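Local coordinates for protein MDM10 isoform 1 (PDB 7BTX) that probably serves in the complex that tethers the endoplasmic reticulum to mitochondria, and in late assembly of the outer-membrane TOM translocase, at residues Met156-Leu161 with Gln166-Gly171; Cys184-Asp189 with Gln195-Ser200. All blocks are in the same frame, centred on the assembly; numbering follows the deposited sequence.

Contact 1: Met156-Leu161 with Gln166-Gly171; sequences MIIKRL and QFMLKG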
ATOM      1  N   MET D 156      20.893 -12.333 -20.248  1.00 36.30           N
ATOM      2  CA  MET D 156      22.323 -12.276 -20.506  1.00 36.30           C
ATOM      3  C   MET D 156      22.772 -13.492 -21.298  1.00 36.30           C
ATOM      4  O   MET D 156      22.550 -14.628 -20.879  1.00 36.30           O
ATOM      5  CB  MET D 156      23.112 -12.192 -19.203  1.00 36.30           C
ATOM      6  CG  MET D 156      24.601 -12.077 -19.410  1.00 36.30           C
ATOM      7  SD  MET D 156      25.511 -11.773 -17.901  1.00 36.30           S
ATOM      8  CE  MET D 156      25.217 -13.301 -17.034  1.00 36.30           C
ATOM      9  N   ILE D 157      23.402 -13.268 -22.442  1.00 35.30           N
ATOM     10  CA  ILE D 157      23.989 -14.328 -23.248  1.00 35.30           C
ATOM     11  C   ILE D 157      25.478 -14.060 -23.333  1.00 35.30           C
ATOM     12  O   ILE D 157      25.887 -12.947 -23.664  1.00 35.30           O
ATOM     13  CB  ILE D 157      23.367 -14.389 -24.654  1.00 35.30           C
ATOM     14  CG1 ILE D 157      21.849 -14.508 -24.571  1.00 35.30           C
ATOM     15  CG2 ILE D 157      23.934 -15.540 -25.443  1.00 35.30           C
ATOM     16  CD1 ILE D 157      21.158 -14.145 -25.842  1.00 35.30           C
ATOM     17  N   ILE D 158      26.286 -15.062 -23.020  1.00 38.63           N
ATOM     18  CA  ILE D 158      27.733 -14.979 -23.155  1.00 38.63           C
ATOM     19  C   ILE D 158      28.132 -16.034 -24.171  1.00 38.63           C
ATOM     20  O   ILE D 158      27.666 -17.174 -24.099  1.00 38.63           O
ATOM     21  CB  ILE D 158      28.458 -15.205 -21.825  1.00 38.63           C
ATOM     22  CG1 ILE D 158      27.877 -14.326 -20.730  1.00 38.63           C
ATOM     23  CG2 ILE D 158      29.922 -14.903 -21.965  1.00 38.63           C
ATOM     24  CD1 ILE D 158      28.366 -14.708 -19.374  1.00 38.63           C
ATOM     25  N   LYS D 159      28.971 -15.658 -25.126  1.00 43.51           N
ATOM     26  CA  LYS D 159      29.507 -16.578 -26.118  1.00 43.51           C
ATOM     27  C   LYS D 159      31.014 -16.394 -26.155  1.00 43.51           C
ATOM     28  O   LYS D 159      31.491 -15.308 -26.487  1.00 43.51           O
ATOM     29  CB  LYS D 159      28.921 -16.304 -27.504  1.00 43.51           C
ATOM     30  CG  LYS D 159      27.411 -16.282 -27.598  1.00 43.51           C
ATOM     31  CD  LYS D 159      26.839 -17.664 -27.438  1.00 43.51           C
ATOM     32  CE  LYS D 159      27.133 -18.517 -28.648  1.00 43.51           C
ATOM     33  NZ  LYS D 159      26.624 -19.897 -28.450  1.00 43.51           N
ATOM     34  N   ARG D 160      31.768 -17.440 -25.825  1.00 50.12           N
ATOM     35  CA  ARG D 160      33.218 -17.362 -25.991  1.00 50.12           C
ATOM     36  C   ARG D 160      33.573 -17.898 -27.375  1.00 50.12           C
ATOM     37  O   ARG D 160      33.668 -19.101 -27.615  1.00 50.12           O
ATOM     38  CB  ARG D 160      33.956 -18.106 -24.892  1.00 50.12           C
ATOM     39  CG  ARG D 160      35.440 -17.815 -24.959  1.00 50.12           C
ATOM     40  CD  ARG D 160      36.181 -18.221 -23.723  1.00 50.12           C
ATOM     41  NE  ARG D 160      37.603 -17.933 -23.852  1.00 50.12           N
ATOM     42  CZ  ARG D 160      38.514 -18.281 -22.953  1.00 50.12           C
ATOM     43  NH1 ARG D 160      39.790 -17.987 -23.147  1.00 50.12           N
ATOM     44  NH2 ARG D 160      38.152 -18.934 -21.862  1.00 50.12           N
ATOM     45  N   LEU D 161      33.792 -16.963 -28.296  1.00 49.65           N
ATOM     46  CA  LEU D 161      33.881 -17.253 -29.720  1.00 49.65           C
ATOM     47  C   LEU D 161      35.234 -17.805 -30.149  1.00 49.65           C
ATOM     48  O   LEU D 161      35.360 -18.341 -31.253  1.00 49.65           O
ATOM     49  CB  LEU D 161      33.578 -15.985 -30.509  1.00 49.65           C
ATOM     50  CG  LEU D 161      32.238 -15.342 -30.184  1.00 49.65           C
ATOM     51  CD1 LEU D 161      32.105 -14.026 -30.904  1.00 49.65           C
ATOM     52  CD2 LEU D 161      31.123 -16.276 -30.580  1.00 49.65           C
ATOM     53  N   GLN D 166      35.449 -12.865 -26.752  1.00 45.00           N
ATOM     54  CA  GLN D 166      34.178 -13.199 -26.133  1.00 45.00           C
ATOM     55  C   GLN D 166      33.132 -12.196 -26.583  1.00 45.00           C
ATOM     56  O   GLN D 166      33.447 -11.042 -26.866  1.00 45.00           O
ATOM     57  CB  GLN D 166      34.291 -13.197 -24.614  1.00 45.00           C
ATOM     58  CG  GLN D 166      33.376 -14.161 -23.934  1.00 45.00           C
ATOM     59  CD  GLN D 166      33.462 -14.057 -22.444  1.00 45.00           C
ATOM     60  OE1 GLN D 166      33.097 -13.039 -21.869  1.00 45.00           O
ATOM     61  NE2 GLN D 166      33.950 -15.106 -21.803  1.00 45.00           N
ATOM     62  N   PHE D 167      31.887 -12.648 -26.648  1.00 40.99           N
ATOM     63  CA  PHE D 167      30.758 -11.791 -26.975  1.00 40.99           C
ATOM     64  C   PHE D 167      29.761 -11.861 -25.834  1.00 40.99           C
ATOM     65  O   PHE D 167      29.631 -12.897 -25.184  1.00 40.99           O
ATOM     66  CB  PHE D 167      30.097 -12.212 -28.287  1.00 40.99           C
ATOM     67  CG  PHE D 167      28.903 -11.385 -28.657  1.00 40.99           C
ATOM     68  CD1 PHE D 167      29.053 -10.073 -29.068  1.00 40.99           C
ATOM     69  CD2 PHE D 167      27.626 -11.915 -28.580  1.00 40.99           C
ATOM     70  CE1 PHE D 167      27.956  -9.307 -29.401  1.00 40.99           C
ATOM     71  CE2 PHE D 167      26.524 -11.155 -28.913  1.00 40.99           C
ATOM     72  CZ  PHE D 167      26.692  -9.849 -29.323  1.00 40.99           C
ATOM     73  N   MET D 168      29.062 -10.758 -25.585  1.00 41.62           N
ATOM     74  CA  MET D 168      28.125 -10.700 -24.478  1.00 41.62           C
ATOM     75  C   MET D 168      26.941  -9.827 -24.841  1.00 41.62           C
ATOM     76  O   MET D 168      27.110  -8.764 -25.432  1.00 41.62           O
ATOM     77  CB  MET D 168      28.783 -10.141 -23.226  1.00 41.62           C
ATOM     78  CG  MET D 168      29.453 -11.157 -22.349  1.00 41.62           C
ATOM     79  SD  MET D 168      29.822 -10.419 -20.761  1.00 41.62           S
ATOM     80  CE  MET D 168      28.274  -9.597 -20.425  1.00 41.62           C
ATOM     81  N   LEU D 169      25.751 -10.279 -24.477  1.00 38.70           N
ATOM     82  CA  LEU D 169      24.536  -9.490 -24.565  1.00 38.70           C
ATOM     83  C   LEU D 169      23.967  -9.314 -23.168  1.00 38.70           C
ATOM     84  O   LEU D 169      24.145 -10.168 -22.301  1.00 38.70           O
ATOM     85  CB  LEU D 169      23.502 -10.159 -25.467  1.00 38.70           C
ATOM     86  CG  LEU D 169      23.493  -9.759 -26.934  1.00 38.70           C
ATOM     87  CD1 LEU D 169      22.938 -10.885 -27.761  1.00 38.70           C
ATOM     88  CD2 LEU D 169      22.653  -8.524 -27.114  1.00 38.70           C
ATOM     89  N   LYS D 170      23.286  -8.193 -22.947  1.00 39.74           N
ATOM     90  CA  LYS D 170      22.736  -7.907 -21.623  1.00 39.74           C
ATOM     91  C   LYS D 170      21.480  -7.056 -21.817  1.00 39.74           C
ATOM     92  O   LYS D 170      21.568  -5.839 -21.965  1.00 39.74           O
ATOM     93  CB  LYS D 170      23.737  -7.201 -20.739  1.00 39.74           C
ATOM     94  CG  LYS D 170      24.462  -8.080 -19.752  1.00 39.74           C
ATOM     95  CD  LYS D 170      25.602  -7.314 -19.123  1.00 39.74           C
ATOM     96  CE  LYS D 170      26.109  -7.980 -17.866  1.00 39.74           C
ATOM     97  NZ  LYS D 170      27.358  -7.342 -17.378  1.00 39.74           N
ATOM     98  N   GLY D 171      20.326  -7.707 -21.800  1.00 40.02           N
ATOM     99  CA  GLY D 171      19.067  -7.006 -21.884  1.00 40.02           C
ATOM    100  C   GLY D 171      18.428  -6.809 -20.529  1.00 40.02           C
ATOM    101  O   GLY D 171      18.558  -7.621 -19.619  1.00 40.02           O
TER
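I158 and M168 form a non-hydrogen-bonded antiparallel pair whose side chains run side by side, I158 CG2 3.8 Å from M168 CG. The same methyl, I158 CG2, lies 3.7 Å from Q166 CD where the side chains cross. Further along, CG of M156 lies anti to the backbone N (chi1 -178°) and the chain runs on extended to SD, 3.8 Å from K170 CE. L9, F12 and Y13 of helix 5-16 pack over I158 and M168, so this is the tightly packed side; there Q166 OE1 makes a weak hydrogen bond to Y13 OH. An alanine in place of Q166 would probably open a gap beside the I158 methyl and leave Y13 OH without this partner. The other face is looser: I157 CD1 only just meets L169 CD1 at 4.2 Å, and K159 turns NZ to S140 and Y142 on the next strand. Hydrogen bonds K159 N to F167 O (2.8 Å, 175° at the hydrogen) and F167 N to K159 O (2.7 Å), with a second reciprocal pair between I157 and L169, join the backbones. The strand axes, at 168°, are antiparallel, and the short connection makes a beta hairpin in the wall of a mitochondrial outer-membrane beta-barrel.

Contact 2: Cys184-Asp189 with Gln195-Ser200; sequences CYFQRD and QEWIFS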
ATOM      1  N   CYS D 184      25.671  -4.617 -25.874  1.00 46.16           N
ATOM      2  CA  CYS D 184      26.574  -5.636 -26.384  1.00 46.16           C
ATOM      3  C   CYS D 184      27.990  -5.391 -25.879  1.00 46.16           C
ATOM      4  O   CYS D 184      28.417  -4.251 -25.699  1.00 46.16           O
ATOM      5  CB  CYS D 184      26.573  -5.649 -27.913  1.00 46.16           C
ATOM      6  SG  CYS D 184      24.987  -6.039 -28.654  1.00 46.16           S
ATOM      7  N   TYR D 185      28.725  -6.477 -25.656  1.00 45.05           N
ATOM      8  CA  TYR D 185      30.101  -6.402 -25.164  1.00 45.05           C
ATOM      9  C   TYR D 185      30.940  -7.350 -26.006  1.00 45.05           C
ATOM     10  O   TYR D 185      30.915  -8.561 -25.785  1.00 45.05           O
ATOM     11  CB  TYR D 185      30.224  -6.779 -23.691  1.00 45.05           C
ATOM     12  CG  TYR D 185      29.492  -5.909 -22.707  1.00 45.05           C
ATOM     13  CD1 TYR D 185      28.130  -6.051 -22.508  1.00 45.05           C
ATOM     14  CD2 TYR D 185      30.171  -4.975 -21.947  1.00 45.05           C
ATOM     15  CE1 TYR D 185      27.466  -5.271 -21.611  1.00 45.05           C
ATOM     16  CE2 TYR D 185      29.508  -4.183 -21.042  1.00 45.05           C
ATOM     17  CZ  TYR D 185      28.151  -4.339 -20.881  1.00 45.05           C
ATOM     18  OH  TYR D 185      27.468  -3.563 -19.979  1.00 45.05           O
ATOM     19  N   PHE D 186      31.684  -6.810 -26.953  1.00 45.07           N
ATOM     20  CA  PHE D 186      32.736  -7.569 -27.603  1.00 45.07           C
ATOM     21  C   PHE D 186      34.041  -7.283 -26.882  1.00 45.07           C
ATOM     22  O   PHE D 186      34.321  -6.137 -26.537  1.00 45.07           O
ATOM     23  CB  PHE D 186      32.842  -7.189 -29.074  1.00 45.07           C
ATOM     24  CG  PHE D 186      33.775  -8.052 -29.850  1.00 45.07           C
ATOM     25  CD1 PHE D 186      33.377  -9.299 -30.282  1.00 45.07           C
ATOM     26  CD2 PHE D 186      35.054  -7.616 -30.147  1.00 45.07           C
ATOM     27  CE1 PHE D 186      34.233 -10.093 -30.996  1.00 45.07           C
ATOM     28  CE2 PHE D 186      35.917  -8.410 -30.857  1.00 45.07           C
ATOM     29  CZ  PHE D 186      35.506  -9.645 -31.283  1.00 45.07           C
ATOM     30  N   GLN D 187      34.835  -8.320 -26.642  1.00 46.08           N
ATOM     31  CA  GLN D 187      36.050  -8.137 -25.854  1.00 46.08           C
ATOM     32  C   GLN D 187      37.126  -9.117 -26.289  1.00 46.08           C
ATOM     33  O   GLN D 187      36.925 -10.331 -26.235  1.00 46.08           O
ATOM     34  CB  GLN D 187      35.745  -8.281 -24.363  1.00 46.08           C
ATOM     35  CG  GLN D 187      34.762  -9.372 -24.020  1.00 46.08           C
ATOM     36  CD  GLN D 187      34.253  -9.271 -22.607  1.00 46.08           C
ATOM     37  OE1 GLN D 187      34.728  -8.455 -21.824  1.00 46.08           O
ATOM     38  NE2 GLN D 187      33.268 -10.092 -22.274  1.00 46.08           N
ATOM     39  N   ARG D 188      38.274  -8.585 -26.709  1.00 52.88           N
ATOM     40  CA  ARG D 188      39.394  -9.400 -27.171  1.00 52.88           C
ATOM     41  C   ARG D 188      40.481  -9.397 -26.102  1.00 52.88           C
ATOM     42  O   ARG D 188      41.194  -8.420 -25.901  1.00 52.88           O
ATOM     43  CB  ARG D 188      39.923  -8.887 -28.503  1.00 52.88           C
ATOM     44  CG  ARG D 188      41.159  -9.635 -28.986  1.00 52.88           C
ATOM     45  CD  ARG D 188      41.359  -9.515 -30.485  1.00 52.88           C
ATOM     46  NE  ARG D 188      42.162  -8.350 -30.841  1.00 52.88           N
ATOM     47  CZ  ARG D 188      41.751  -7.378 -31.645  1.00 52.88           C
ATOM     48  NH1 ARG D 188      40.540  -7.431 -32.185  1.00 52.88           N
ATOM     49  NH2 ARG D 188      42.551  -6.356 -31.917  1.00 52.88           N
ATOM     50  N   ASP D 189      40.605 -10.523 -25.414  1.00 57.77           N
ATOM     51  CA  ASP D 189      41.645 -10.670 -24.409  1.00 57.77           C
ATOM     52  C   ASP D 189      42.986 -10.951 -25.065  1.00 57.77           C
ATOM     53  O   ASP D 189      43.057 -11.415 -26.203  1.00 57.77           O
ATOM     54  CB  ASP D 189      41.302 -11.807 -23.451  1.00 57.77           C
ATOM     55  CG  ASP D 189      42.075 -11.737 -22.154  1.00 57.77           C
ATOM     56  OD1 ASP D 189      42.655 -10.672 -21.876  1.00 57.77           O
ATOM     57  OD2 ASP D 189      42.113 -12.746 -21.421  1.00 57.77           O
ATOM     58  N   GLN D 195      41.320  -5.341 -24.402  1.00 51.18           N
ATOM     59  CA  GLN D 195      40.468  -4.407 -25.133  1.00 51.18           C
ATOM     60  C   GLN D 195      39.023  -4.885 -25.181  1.00 51.18           C
ATOM     61  O   GLN D 195      38.746  -6.083 -25.150  1.00 51.18           O
ATOM     62  CB  GLN D 195      40.981  -4.225 -26.559  1.00 51.18           C
ATOM     63  CG  GLN D 195      42.444  -3.904 -26.666  1.00 51.18           C
ATOM     64  CD  GLN D 195      42.963  -4.094 -28.066  1.00 51.18           C
ATOM     65  OE1 GLN D 195      42.313  -4.718 -28.898  1.00 51.18           O
ATOM     66  NE2 GLN D 195      44.140  -3.552 -28.339  1.00 51.18           N
ATOM     67  N   GLU D 196      38.098  -3.935 -25.266  1.00 47.02           N
ATOM     68  CA  GLU D 196      36.681  -4.244 -25.169  1.00 47.02           C
ATOM     69  C   GLU D 196      35.890  -3.184 -25.908  1.00 47.02           C
ATOM     70  O   GLU D 196      36.170  -1.998 -25.763  1.00 47.02           O
ATOM     71  CB  GLU D 196      36.238  -4.302 -23.711  1.00 47.02           C
ATOM     72  CG  GLU D 196      34.810  -4.725 -23.517  1.00 47.02           C
ATOM     73  CD  GLU D 196      34.493  -5.019 -22.076  1.00 47.02           C
ATOM     74  OE1 GLU D 196      35.352  -4.750 -21.213  1.00 47.02           O
ATOM     75  OE2 GLU D 196      33.386  -5.522 -21.805  1.00 47.02           O
ATOM     76  N   TRP D 197      34.893  -3.611 -26.687  1.00 45.84           N
ATOM     77  CA  TRP D 197      34.073  -2.710 -27.502  1.00 45.84           C
ATOM     78  C   TRP D 197      32.628  -2.824 -27.040  1.00 45.84           C
ATOM     79  O   TRP D 197      31.947  -3.805 -27.326  1.00 45.84           O
ATOM     80  CB  TRP D 197      34.207  -3.033 -28.970  1.00 45.84           C
ATOM     81  CG  TRP D 197      35.511  -2.649 -29.539  1.00 45.84           C
ATOM     82  CD1 TRP D 197      35.816  -1.487 -30.172  1.00 45.84           C
ATOM     83  CD2 TRP D 197      36.705  -3.429 -29.527  1.00 45.84           C
ATOM     84  NE1 TRP D 197      37.130  -1.495 -30.559  1.00 45.84           N
ATOM     85  CE2 TRP D 197      37.697  -2.679 -30.173  1.00 45.84           C
ATOM     86  CE3 TRP D 197      37.031  -4.693 -29.031  1.00 45.84           C
ATOM     87  CZ2 TRP D 197      38.991  -3.147 -30.337  1.00 45.84           C
ATOM     88  CZ3 TRP D 197      38.314  -5.154 -29.194  1.00 45.84           C
ATOM     89  CH2 TRP D 197      39.278  -4.386 -29.840  1.00 45.84           C
ATOM     90  N   ILE D 198      32.159  -1.814 -26.331  1.00 47.41           N
ATOM     91  CA  ILE D 198      30.819  -1.839 -25.765  1.00 47.41           C
ATOM     92  C   ILE D 198      29.900  -0.980 -26.617  1.00 47.41           C
ATOM     93  O   ILE D 198      30.202   0.183 -26.897  1.00 47.41           O
ATOM     94  CB  ILE D 198      30.839  -1.350 -24.310  1.00 47.41           C
ATOM     95  CG1 ILE D 198      31.809  -2.183 -23.481  1.00 47.41           C
ATOM     96  CG2 ILE D 198      29.455  -1.411 -23.710  1.00 47.41           C
ATOM     97  CD1 ILE D 198      33.070  -1.469 -23.109  1.00 47.41           C
ATOM     98  N   PHE D 199      28.780  -1.549 -27.036  1.00 49.78           N
ATOM     99  CA  PHE D 199      27.700  -0.795 -27.651  1.00 49.78           C
ATOM    100  C   PHE D 199      26.462  -0.983 -26.796  1.00 49.78           C
ATOM    101  O   PHE D 199      26.195  -2.091 -26.331  1.00 49.78           O
ATOM    102  CB  PHE D 199      27.431  -1.255 -29.083  1.00 49.78           C
ATOM    103  CG  PHE D 199      26.220  -0.621 -29.702  1.00 49.78           C
ATOM    104  CD1 PHE D 199      26.247   0.703 -30.097  1.00 49.78           C
ATOM    105  CD2 PHE D 199      25.056  -1.347 -29.888  1.00 49.78           C
ATOM    106  CE1 PHE D 199      25.137   1.293 -30.664  1.00 49.78           C
ATOM    107  CE2 PHE D 199      23.944  -0.762 -30.458  1.00 49.78           C
ATOM    108  CZ  PHE D 199      23.986   0.558 -30.846  1.00 49.78           C
ATOM    109  N   SER D 200      25.715   0.088 -26.589  1.00 53.11           N
ATOM    110  CA  SER D 200      24.530   0.052 -25.750  1.00 53.11           C
ATOM    111  C   SER D 200      23.337   0.576 -26.533  1.00 53.11           C
ATOM    112  O   SER D 200      23.422   0.851 -27.726  1.00 53.11           O
ATOM    113  CB  SER D 200      24.749   0.864 -24.477  1.00 53.11           C
ATOM    114  OG  SER D 200      23.516   1.111 -23.831  1.00 53.11           O
TER
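F186 O is approached by two groups of the opposite strand: W197 N donates a hydrogen bond to it at 2.6 Å, nearly straight at 172°, and E196 CA adds a C-H contact at 3.3 Å. F186 N returns a bond to W197 O at 3.0 Å, completing a hydrogen-bonded antiparallel pair. Their side chains run alongside: W197 CE3 lies in the plane of the F186 ring, at its edge, 3.7 Å from CD2. R188 extends this face, W197 CH2 packing over its guanidinium while NH2 meets Q195 OE1 at too poor an angle for a hydrogen bond. The other face is more enclosed. There I198 CG2 sits over the Y185 ring, 4.2 Å from its centroid, in a CH-pi contact. With CG of Y185 anti to the carbonyl carbon (chi1 -62°), the ring crosses I198 and turns its edge toward E196 OE2. The E196 carboxylate also lies beside Q187 OE1, two acceptors without a bond; its OE1 makes a salt bridge to R209, and Q187 NE2 bonds to Y13 OH. F186 and W197 give one face of this hairpin of consecutive strands 179-189 and 194-199 an aromatic surface, consistent with a membrane-facing side of the barrel wall.

How the contacts relate
Contacts 1 and 2 are successive hairpins of one sheet, their centres about 10 Å apart, joined because strands 165-174 and 179-189 are neighbours. Probable backbone hydrogen bonds link M168 O to Y185 N (2.8 Å) and Q166 N to Q187 O (3.0 Å), while L169 CD2 packs on C184 SG on the face of F186. Both are partly buried, with the more enclosed residues on the face of I158, M168, Y185 and Q187. Their chemistry differs: contact 1 packs I158 and M168 against helix 5-16 beside Q166, whereas on the same face contact 2 sets Y185 and I198 next to Q187 and E196, whose polar ends go to Y13 and R209, with aromatic rings and an arginine opposite.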